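Long-range contact in protection of telomeres protein 1 (Schizosaccharomyces pombe, PDB 5USB), which binds the G-rich single-stranded overhang of telomeric DNA, protects the 3' end of the chromosome, and regulates telomerase and telomere length: residues Arg14-Ala19 with Val88-Arg93. The protein carries 1 engineered substitution. Residues are numbered along the deposited sequence; the frame is centred on the assembly and turned at random.
Sequences RCSFYA and VMKNVR
Cys15 and Phe17 pair antiparallel with Val92 and Met89 in the curled sheet of an OB fold, the Pot1pC single-stranded DNA-binding domain of Pot1. A G1 beta bulge interrupts the ladder: opposite Cys15 the second strand has two residues, Asn91 and Val92, with Asn91 at positive phi (61°). Strand 86-90 turns a corner here into strand 92-96. Cys15 N hydrogen-bonds Val92 O at 2.8 Å, and Val92 N hydrogen-bonds Cys15 O. On the buried face, Met89 lies alongside Phe17. Met89 CB sits over one face of the Phe17 ring, 4.2 Å from its centroid, a CH-pi contact. Met89 SD comes in obliquely, 3.7 Å from Phe17 CE1, as a Met-aromatic contact. Val92 crosses Phe17 at about a right angle, with Val92 CG2 near Phe17 CE2. Cys104 and Leu106 of strand 102-106 touch both Met89 and Val92. On the other face, Val88 CG2 stands over one face of the Tyr18 ring, 3.9 Å from its centroid, a CH-pi contact. At the bulge, Arg14 and Asn91 run side by side. A bend at chi3 lets Arg14 NH1 donate a hydrogen bond to Asn91 OD1 at 2.7 Å, tilted from the carbonyl plane. OD1 lies at the guanidinium edge, the two planes 55° apart. Replacing Asn91 by an alanine removes OD1 and would probably leave the Arg14 guanidinium without this acceptor and freer to turn. Ser16 OG, anti to the carbonyl carbon (chi1 -57°), accepts a hydrogen bond from Asn91 N at 3.0 Å.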
loop_
_atom_site.group_PDB
_atom_site.type_symbol
_atom_site.label_atom_id
_atom_site.label_comp_id
_atom_site.label_asym_id
_atom_site.label_seq_id
_atom_site.Cartn_x
_atom_site.Cartn_y
_atom_site.Cartn_z
ATOM N N ARG A 14 -5.257 -10.680 -7.855
ATOM C CA ARG A 14 -5.948 -10.222 -6.669
ATOM C C ARG A 14 -5.128 -10.656 -5.454
ATOM O O ARG A 14 -4.679 -11.797 -5.386
ATOM C CB ARG A 14 -7.362 -10.822 -6.644
ATOM C CG ARG A 14 -8.009 -10.943 -5.275
ATOM C CD ARG A 14 -9.420 -11.529 -5.353
ATOM N NE ARG A 14 -9.432 -12.983 -5.518
ATOM C CZ ARG A 14 -9.312 -13.848 -4.516
ATOM N NH1 ARG A 14 -9.162 -13.415 -3.268
ATOM N NH2 ARG A 14 -9.348 -15.154 -4.750
ATOM N N CYS A 15 -4.925 -9.754 -4.494
ATOM C CA CYS A 15 -4.165 -10.145 -3.327
ATOM C C CYS A 15 -4.697 -9.422 -2.104
ATOM O O CYS A 15 -5.518 -8.503 -2.200
ATOM C CB CYS A 15 -2.681 -9.876 -3.529
ATOM S SG CYS A 15 -2.334 -8.131 -3.797
ATOM N N SER A 16 -4.247 -9.890 -0.946
ATOM C CA SER A 16 -4.563 -9.324 0.344
ATOM C C SER A 16 -3.320 -9.238 1.206
ATOM O O SER A 16 -2.495 -10.147 1.192
ATOM C CB SER A 16 -5.612 -10.195 1.058
ATOM O OG SER A 16 -6.774 -10.337 0.270
ATOM N N PHE A 17 -3.191 -8.152 1.980
ATOM C CA PHE A 17 -1.987 -7.955 2.779
ATOM C C PHE A 17 -2.242 -6.951 3.891
ATOM O O PHE A 17 -3.164 -6.139 3.825
ATOM C CB PHE A 17 -0.803 -7.498 1.909
ATOM C CG PHE A 17 -1.081 -6.291 1.066
ATOM C CD1 PHE A 17 -0.910 -5.018 1.584
ATOM C CD2 PHE A 17 -1.458 -6.433 -0.255
ATOM C CE1 PHE A 17 -1.173 -3.909 0.811
ATOM C CE2 PHE A 17 -1.705 -5.316 -1.050
ATOM C CZ PHE A 17 -1.559 -4.054 -0.501
ATOM N N TYR A 18 -1.380 -7.009 4.892
ATOM C CA TYR A 18 -1.268 -6.031 5.959
ATOM C C TYR A 18 -0.087 -5.120 5.628
ATOM O O TYR A 18 0.937 -5.581 5.119
ATOM C CB TYR A 18 -1.008 -6.729 7.305
ATOM C CG TYR A 18 -2.197 -7.486 7.852
ATOM C CD1 TYR A 18 -3.047 -6.852 8.725
ATOM C CD2 TYR A 18 -2.428 -8.809 7.523
ATOM C CE1 TYR A 18 -4.136 -7.515 9.245
ATOM C CE2 TYR A 18 -3.511 -9.485 8.030
ATOM C CZ TYR A 18 -4.354 -8.844 8.885
ATOM O OH TYR A 18 -5.465 -9.503 9.422
ATOM N N ALA A 19 -0.210 -3.843 5.952
ATOM C CA ALA A 19 0.871 -2.916 5.645
ATOM C C ALA A 19 0.770 -1.686 6.527
ATOM O O ALA A 19 -0.270 -1.396 7.130
ATOM C CB ALA A 19 0.831 -2.512 4.183
ATOM N N VAL A 88 -5.243 -3.094 6.448
ATOM C CA VAL A 88 -5.420 -4.411 5.841
ATOM C C VAL A 88 -6.192 -4.193 4.552
ATOM O O VAL A 88 -7.272 -3.593 4.555
ATOM C CB VAL A 88 -6.116 -5.417 6.781
ATOM C CG1 VAL A 88 -7.460 -4.940 7.281
ATOM C CG2 VAL A 88 -6.153 -6.784 6.077
ATOM N N MET A 89 -5.599 -4.620 3.441
ATOM C CA MET A 89 -6.180 -4.489 2.111
ATOM C C MET A 89 -6.553 -5.891 1.657
ATOM O O MET A 89 -5.729 -6.791 1.722
ATOM C CB MET A 89 -5.164 -3.811 1.176
ATOM C CG MET A 89 -4.840 -2.391 1.766
ATOM S SD MET A 89 -3.817 -1.268 0.823
ATOM C CE MET A 89 -4.811 -1.211 -0.620
ATOM N N LYS A 90 -7.803 -6.070 1.245
ATOM C CA LYS A 90 -8.342 -7.385 0.929
ATOM C C LYS A 90 -8.832 -7.394 -0.505
ATOM O O LYS A 90 -9.549 -6.485 -0.930
ATOM C CB LYS A 90 -9.470 -7.753 1.895
ATOM C CG LYS A 90 -8.982 -8.084 3.265
ATOM C CD LYS A 90 -10.106 -8.386 4.230
ATOM C CE LYS A 90 -9.596 -8.534 5.627
ATOM N NZ LYS A 90 -10.701 -8.437 6.636
ATOM N N ASN A 91 -8.343 -8.369 -1.273
ATOM C CA ASN A 91 -8.812 -8.645 -2.620
ATOM C C ASN A 91 -8.604 -7.467 -3.559
ATOM O O ASN A 91 -9.384 -7.235 -4.479
ATOM C CB ASN A 91 -10.280 -9.085 -2.594
ATOM C CG ASN A 91 -10.473 -10.285 -1.714
ATOM O OD1 ASN A 91 -9.733 -11.252 -1.829
ATOM N ND2 ASN A 91 -11.402 -10.201 -0.764
ATOM N N VAL A 92 -7.513 -6.762 -3.373
ATOM C CA VAL A 92 -7.168 -5.655 -4.239
ATOM C C VAL A 92 -6.377 -6.171 -5.424
ATOM O O VAL A 92 -5.799 -7.258 -5.409
ATOM C CB VAL A 92 -6.405 -4.569 -3.459
ATOM C CG1 VAL A 92 -7.295 -3.984 -2.385
ATOM C CG2 VAL A 92 -5.130 -5.124 -2.855
ATOM N N ARG A 93 -6.460 -5.407 -6.489
ATOM C CA ARG A 93 -5.913 -5.737 -7.780
ATOM C C ARG A 93 -4.566 -5.064 -7.975
ATOM O O ARG A 93 -4.353 -3.932 -7.524
ATOM C CB ARG A 93 -6.906 -5.252 -8.827
ATOM C CG ARG A 93 -6.624 -5.649 -10.176
ATOM C CD ARG A 93 -6.918 -7.095 -10.394
ATOM N NE ARG A 93 -6.274 -7.406 -11.638
ATOM C CZ ARG A 93 -6.107 -8.604 -12.162
ATOM N NH1 ARG A 93 -6.544 -9.721 -11.558
ATOM N NH2 ARG A 93 -5.460 -8.642 -13.313
#